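Local coordinates for MutT/nudix family protein (PDB 3GZ5), which probably acts as an ADP-ribose-dependent transcriptional regulator of NAD metabolism, joining a Nudix domain to a DNA-binding winged helix domain, at residues I87-V93 with V105-A111; P56-D61 with L73-A77. All coordinates share one frame; numbering follows the deposited sequence.

Contact 1: I87-V93 with V105-A111; sequences IEQLCTV and VTVCYTA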
loop_
_atom_site.group_PDB
_atom_site.type_symbol
_atom_site.label_atom_id
_atom_site.label_comp_id
_atom_site.label_asym_id
_atom_site.label_seq_id
_atom_site.Cartn_x
_atom_site.Cartn_y
_atom_site.Cartn_z
ATOM N N ILE B 87 3.671 -11.562 -5.208
ATOM C CA ILE B 87 3.872 -10.215 -5.739
ATOM C C ILE B 87 2.800 -9.284 -5.210
ATOM O O ILE B 87 1.639 -9.656 -5.121
ATOM C CB ILE B 87 3.969 -10.211 -7.319
ATOM C CG1 ILE B 87 4.483 -8.865 -7.818
ATOM C CG2 ILE B 87 2.611 -10.583 -7.981
ATOM C CD1 ILE B 87 5.324 -8.975 -9.058
ATOM N N GLU B 88 3.200 -8.078 -4.828
ATOM C CA GLU B 88 2.303 -7.090 -4.273
ATOM C C GLU B 88 2.833 -5.708 -4.608
ATOM O O GLU B 88 4.042 -5.439 -4.480
ATOM C CB GLU B 88 2.238 -7.243 -2.736
ATOM C CG GLU B 88 1.382 -6.177 -2.039
ATOM C CD GLU B 88 1.489 -6.215 -0.519
ATOM O OE1 GLU B 88 0.446 -6.066 0.160
ATOM O OE2 GLU B 88 2.618 -6.374 0.003
ATOM N N GLN B 89 1.936 -4.818 -5.012
ATOM C CA GLN B 89 2.303 -3.435 -5.267
ATOM C C GLN B 89 2.840 -2.767 -3.994
ATOM O O GLN B 89 2.233 -2.864 -2.918
ATOM C CB GLN B 89 1.077 -2.685 -5.805
ATOM C CG GLN B 89 1.374 -1.607 -6.822
ATOM C CD GLN B 89 0.115 -0.971 -7.368
ATOM O OE1 GLN B 89 -0.368 -1.329 -8.454
ATOM N NE2 GLN B 89 -0.415 -0.028 -6.633
ATOM N N LEU B 90 3.992 -2.114 -4.109
ATOM C CA LEU B 90 4.606 -1.373 -3.019
ATOM C C LEU B 90 4.128 0.096 -2.959
ATOM O O LEU B 90 3.545 0.554 -1.973
ATOM C CB LEU B 90 6.135 -1.433 -3.164
ATOM C CG LEU B 90 6.979 -0.748 -2.076
ATOM C CD1 LEU B 90 6.742 -1.363 -0.697
ATOM C CD2 LEU B 90 8.485 -0.694 -2.423
ATOM N N CYS B 91 4.398 0.835 -4.033
ATOM C CA CYS B 91 4.163 2.252 -4.065
ATOM C C CYS B 91 4.317 2.713 -5.521
ATOM O O CYS B 91 4.807 1.961 -6.381
ATOM C CB CYS B 91 5.144 2.997 -3.139
ATOM S SG CYS B 91 6.871 2.780 -3.634
ATOM N N THR B 92 3.833 3.919 -5.794
ATOM C CA THR B 92 3.989 4.564 -7.092
ATOM C C THR B 92 4.721 5.843 -6.775
ATOM O O THR B 92 4.265 6.627 -5.953
ATOM C CB THR B 92 2.612 4.823 -7.756
ATOM O OG1 THR B 92 2.042 3.556 -8.093
ATOM C CG2 THR B 92 2.730 5.650 -9.031
ATOM N N VAL B 93 5.894 6.017 -7.365
ATOM C CA VAL B 93 6.621 7.277 -7.195
ATOM C C VAL B 93 6.557 8.086 -8.489
ATOM O O VAL B 93 6.767 7.547 -9.589
ATOM C CB VAL B 93 8.078 7.043 -6.745
ATOM C CG1 VAL B 93 8.804 8.369 -6.592
ATOM C CG2 VAL B 93 8.088 6.343 -5.376
ATOM N N VAL B 105 6.957 8.592 -13.724
ATOM C CA VAL B 105 6.167 7.870 -12.748
ATOM C C VAL B 105 6.558 6.405 -12.790
ATOM O O VAL B 105 6.621 5.818 -13.856
ATOM C CB VAL B 105 4.641 8.045 -13.028
ATOM C CG1 VAL B 105 3.810 7.208 -12.080
ATOM C CG2 VAL B 105 4.249 9.511 -12.896
ATOM N N THR B 106 6.824 5.821 -11.636
ATOM C CA THR B 106 7.132 4.410 -11.574
ATOM C C THR B 106 6.209 3.680 -10.575
ATOM O O THR B 106 6.098 4.058 -9.405
ATOM C CB THR B 106 8.659 4.135 -11.265
ATOM O OG1 THR B 106 9.058 2.896 -11.878
ATOM C CG2 THR B 106 8.886 3.996 -9.805
ATOM N N VAL B 107 5.541 2.642 -11.062
ATOM C CA VAL B 107 4.731 1.795 -10.205
ATOM C C VAL B 107 5.618 0.639 -9.705
ATOM O O VAL B 107 6.085 -0.204 -10.493
ATOM C CB VAL B 107 3.474 1.296 -10.937
ATOM C CG1 VAL B 107 2.567 0.533 -9.972
ATOM C CG2 VAL B 107 2.732 2.488 -11.624
ATOM N N CYS B 108 5.891 0.650 -8.405
ATOM C CA CYS B 108 6.826 -0.289 -7.790
ATOM C C CYS B 108 6.117 -1.399 -7.068
ATOM O O CYS B 108 5.159 -1.149 -6.342
ATOM C CB CYS B 108 7.805 0.410 -6.823
ATOM S SG CYS B 108 9.262 -0.687 -6.453
ATOM N N TYR B 109 6.598 -2.624 -7.296
ATOM C CA TYR B 109 6.096 -3.858 -6.707
ATOM C C TYR B 109 7.173 -4.475 -5.819
ATOM O O TYR B 109 8.378 -4.224 -6.046
ATOM C CB TYR B 109 5.744 -4.872 -7.809
ATOM C CG TYR B 109 4.457 -4.537 -8.543
ATOM C CD1 TYR B 109 3.272 -5.202 -8.236
ATOM C CD2 TYR B 109 4.421 -3.538 -9.501
ATOM C CE1 TYR B 109 2.078 -4.891 -8.879
ATOM C CE2 TYR B 109 3.222 -3.200 -10.148
ATOM C CZ TYR B 109 2.065 -3.887 -9.836
ATOM O OH TYR B 109 0.881 -3.567 -10.459
ATOM N N THR B 110 6.726 -5.238 -4.806
ATOM C CA THR B 110 7.581 -6.180 -4.082
ATOM C C THR B 110 7.256 -7.590 -4.525
ATOM O O THR B 110 6.086 -7.940 -4.707
ATOM C CB THR B 110 7.397 -6.153 -2.531
ATOM O OG1 THR B 110 7.539 -4.824 -2.052
ATOM C CG2 THR B 110 8.507 -7.007 -1.857
ATOM N N ALA B 111 8.288 -8.402 -4.695
ATOM C CA ALA B 111 8.070 -9.794 -4.970
ATOM C C ALA B 111 8.974 -10.713 -4.147
ATOM O O ALA B 111 10.032 -10.295 -3.647
ATOM C CB ALA B 111 8.203 -10.083 -6.510
#
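Tyr109 turns one face of its ring to Gln89, whose CG methylene sits 4.0 Å from the ring centroid, over the face, 17° off the ring normal and displaced toward the rim, as a CH-pi contact. The ring gets there with CG beside its own backbone N (chi1 -75°), which lays it across the neighbouring strand. Ile87 approaches the same ring obliquely: CG1, anti to the backbone N, comes 3.9 Å from Tyr109 CD1, while the terminal CD1 reaches Ala111 CB. Leu68 and Val72 of helix 68-80 also pack on the tyrosine, and with an alanine here Gln89 CG would probably lose the surface it rests on and a gap would open beside Ile87 where the ring met Leu68 and Val72. Leu90 and Cys91 break the register. Both backbone amides donate to the carbonyl of Cys108, Leu90 N at 2.7 Å to Cys108 O and Cys91 N at 3.1 Å to the same oxygen, each tilted out of the carbonyl plane. Leu90 thereby swings its CB to 3.3 Å from Cys108 O and lays CD1 against Thr110 OG1; Leu90 and Cys91 both pack on helix 145-162, where Arg155 also pairs with Glu88. Farther along, Thr92 sets its methyl CG2 3.6 Å from Val105 CG1 and runs side by side with Val107, whose CG1 lies 3.6 Å from Thr92 OG1. That hydroxyl is hydrogen-bonded to Thr92 of the second subunit, so this face of the hairpin takes part in the dimer interface. Two hydrogen-bonded antiparallel pairs, Glu88 with Thr110 and Val93 with Thr106, frame a classic beta bulge in a hairpin of the Nudix sheet, which lies between helices 68-80 and 145-162.

Contact 2: P56-D61 with L73-A77; sequences PGGFID and LRKLA
Lys75 folds its aliphatic chain over the backbone of Gly57, CG lying 4.1 Å from Gly57 CA and CE 3.5 Å from Gly57 O. Two successive bends (chi2 -53°, chi3 -67°) kink the chain so that CE lies against Gly57 O and NZ runs on toward Phe59. Lys75 NZ donates to a water whose O is 3.0 Å away and forms a salt bridge with Glu78. At Gly58 a side chain would run into Lys75 CE and into the carbonyl O of the residue before, so both neighbour and backbone call for glycine. Arg74 comes at the following turn edge-on: NH1 donates to Phe59 O over 3.2 Å, the acceptor near the guanidinium plane and the donor in the carbonyl plane. One face of the guanidinium carries Asp61 CB, 3.5 Å from Arg74 NH1. The water accepts from Arg74 NH2 and Lys75 NZ and donates to Phe59 O, so this carbonyl is gripped by NH1 and water together. Salt bridges to Asp65 and Glu78 further fix the arginine. At the other end the Pro56 ring and the Leu76 side chain cross, Pro56 CG lying 3.8 Å from Leu76 CD2. The loop and helix probably correspond to a degenerate Nudix box, in which Lys75 follows the arginine where the usual signature has a glutamate. Strand 57-58 is paired with strand 22-33, and helix 68-80 lies over both, Leu76 reaching Ala27 and Leu29.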
loop_
_atom_site.group_PDB
_atom_site.type_symbol
_atom_site.label_atom_id
_atom_site.label_comp_id
_atom_site.label_asym_id
_atom_site.label_seq_id
_atom_site.Cartn_x
_atom_site.Cartn_y
_atom_site.Cartn_z
ATOM N N PRO B 56 14.764 -4.634 -11.955
ATOM C CA PRO B 56 14.081 -5.060 -13.174
ATOM C C PRO B 56 12.780 -4.257 -13.296
ATOM O O PRO B 56 12.164 -3.910 -12.270
ATOM C CB PRO B 56 13.799 -6.544 -12.935
ATOM C CG PRO B 56 13.929 -6.732 -11.465
ATOM C CD PRO B 56 14.848 -5.704 -10.945
ATOM N N GLY B 57 12.403 -3.928 -14.528
ATOM C CA GLY B 57 11.252 -3.085 -14.770
ATOM C C GLY B 57 11.332 -2.377 -16.107
ATOM O O GLY B 57 12.288 -2.568 -16.854
ATOM N N GLY B 58 10.326 -1.563 -16.407
ATOM C CA GLY B 58 10.276 -0.824 -17.662
ATOM C C GLY B 58 8.858 -0.561 -18.139
ATOM O O GLY B 58 7.920 -0.506 -17.341
ATOM N N PHE B 59 8.711 -0.426 -19.451
ATOM C CA PHE B 59 7.479 0.103 -20.057
ATOM C C PHE B 59 6.373 -0.923 -20.200
ATOM O O PHE B 59 6.606 -2.120 -20.382
ATOM C CB PHE B 59 7.764 0.792 -21.418
ATOM C CG PHE B 59 8.783 1.908 -21.343
ATOM C CD1 PHE B 59 8.495 3.091 -20.693
ATOM C CD2 PHE B 59 10.044 1.760 -21.924
ATOM C CE1 PHE B 59 9.457 4.145 -20.613
ATOM C CE2 PHE B 59 11.008 2.781 -21.847
ATOM C CZ PHE B 59 10.706 3.979 -21.186
ATOM N N ILE B 60 5.155 -0.425 -20.122
ATOM C CA ILE B 60 3.962 -1.214 -20.419
ATOM C C ILE B 60 3.990 -1.560 -21.924
ATOM O O ILE B 60 4.359 -0.724 -22.748
ATOM C CB ILE B 60 2.702 -0.392 -20.001
ATOM C CG1 ILE B 60 2.692 -0.226 -18.486
ATOM C CG2 ILE B 60 1.364 -0.985 -20.542
ATOM C CD1 ILE B 60 1.935 0.976 -18.010
ATOM N N ASP B 61 3.666 -2.806 -22.264
ATOM C CA ASP B 61 3.529 -3.213 -23.643
ATOM C C ASP B 61 2.061 -3.582 -23.845
ATOM O O ASP B 61 1.598 -4.612 -23.351
ATOM C CB ASP B 61 4.467 -4.382 -23.949
ATOM C CG ASP B 61 4.497 -4.751 -25.439
ATOM O OD1 ASP B 61 3.455 -4.652 -26.117
ATOM O OD2 ASP B 61 5.577 -5.153 -25.931
ATOM N N LEU B 73 5.009 -8.959 -14.050
ATOM C CA LEU B 73 5.300 -10.396 -14.099
ATOM C C LEU B 73 6.077 -10.766 -15.364
ATOM O O LEU B 73 6.979 -11.630 -15.329
ATOM C CB LEU B 73 4.013 -11.227 -14.010
ATOM C CG LEU B 73 3.215 -11.165 -12.701
ATOM C CD1 LEU B 73 1.909 -11.927 -12.810
ATOM C CD2 LEU B 73 4.039 -11.669 -11.521
ATOM N N ARG B 74 5.710 -10.112 -16.474
ATOM C CA ARG B 74 6.479 -10.204 -17.705
ATOM C C ARG B 74 7.885 -9.680 -17.491
ATOM O O ARG B 74 8.824 -10.369 -17.827
ATOM C CB ARG B 74 5.808 -9.467 -18.875
ATOM C CG ARG B 74 6.664 -9.505 -20.152
ATOM C CD ARG B 74 6.086 -8.750 -21.332
ATOM N NE ARG B 74 5.590 -7.415 -21.023
ATOM C CZ ARG B 74 6.305 -6.291 -21.083
ATOM N NH1 ARG B 74 5.719 -5.137 -20.810
ATOM N NH2 ARG B 74 7.595 -6.310 -21.383
ATOM N N LYS B 75 8.046 -8.482 -16.917
ATOM C CA LYS B 75 9.409 -7.950 -16.713
ATOM C C LYS B 75 10.242 -8.868 -15.835
ATOM O O LYS B 75 11.443 -8.959 -16.023
ATOM C CB LYS B 75 9.446 -6.527 -16.121
ATOM C CG LYS B 75 8.673 -5.436 -16.848
ATOM C CD LYS B 75 8.993 -5.298 -18.362
ATOM C CE LYS B 75 10.405 -4.818 -18.675
ATOM N NZ LYS B 75 10.649 -4.870 -20.150
ATOM N N LEU B 76 9.614 -9.532 -14.861
ATOM C CA LEU B 76 10.353 -10.487 -14.025
ATOM C C LEU B 76 10.718 -11.781 -14.767
ATOM O O LEU B 76 11.831 -12.285 -14.620
ATOM C CB LEU B 76 9.635 -10.774 -12.690
ATOM C CG LEU B 76 9.662 -9.591 -11.708
ATOM C CD1 LEU B 76 8.738 -9.782 -10.512
ATOM C CD2 LEU B 76 11.081 -9.225 -11.240
ATOM N N ALA B 77 9.788 -12.287 -15.569
ATOM C CA ALA B 77 9.968 -13.526 -16.314
ATOM C C ALA B 77 10.984 -13.375 -17.455
ATOM O O ALA B 77 11.622 -14.348 -17.838
ATOM C CB ALA B 77 8.630 -14.014 -16.854
HETATM O O HOH W 1 8.406 -3.665 -21.829
#

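How the contacts relate
Contact 2 closes before contact 1 opens, and helix 68-80 leads into strand 86-95; their centres lie about 12 Å apart. They meet through apolar side chains: Ile87 CD1 is 3.8 Å from Leu76 CD1 and 3.9 Å from Leu73 CD2, and Ala111 CB is 4.0 Å from Leu76 CD1. Strand 22-33 joins them from beneath the helix, pairing with 57-58 on one side and with 104-112 on the other. The bound sodium ion, at Ile122, Val125 and Val128, stands about 12 Å from the side chain of Pro56. Contact 2 holds part of the probable, degenerate Nudix box; both touch the second subunit, contact 1 through Thr92, contact 2 through Ile60 on Trp103 of that subunit.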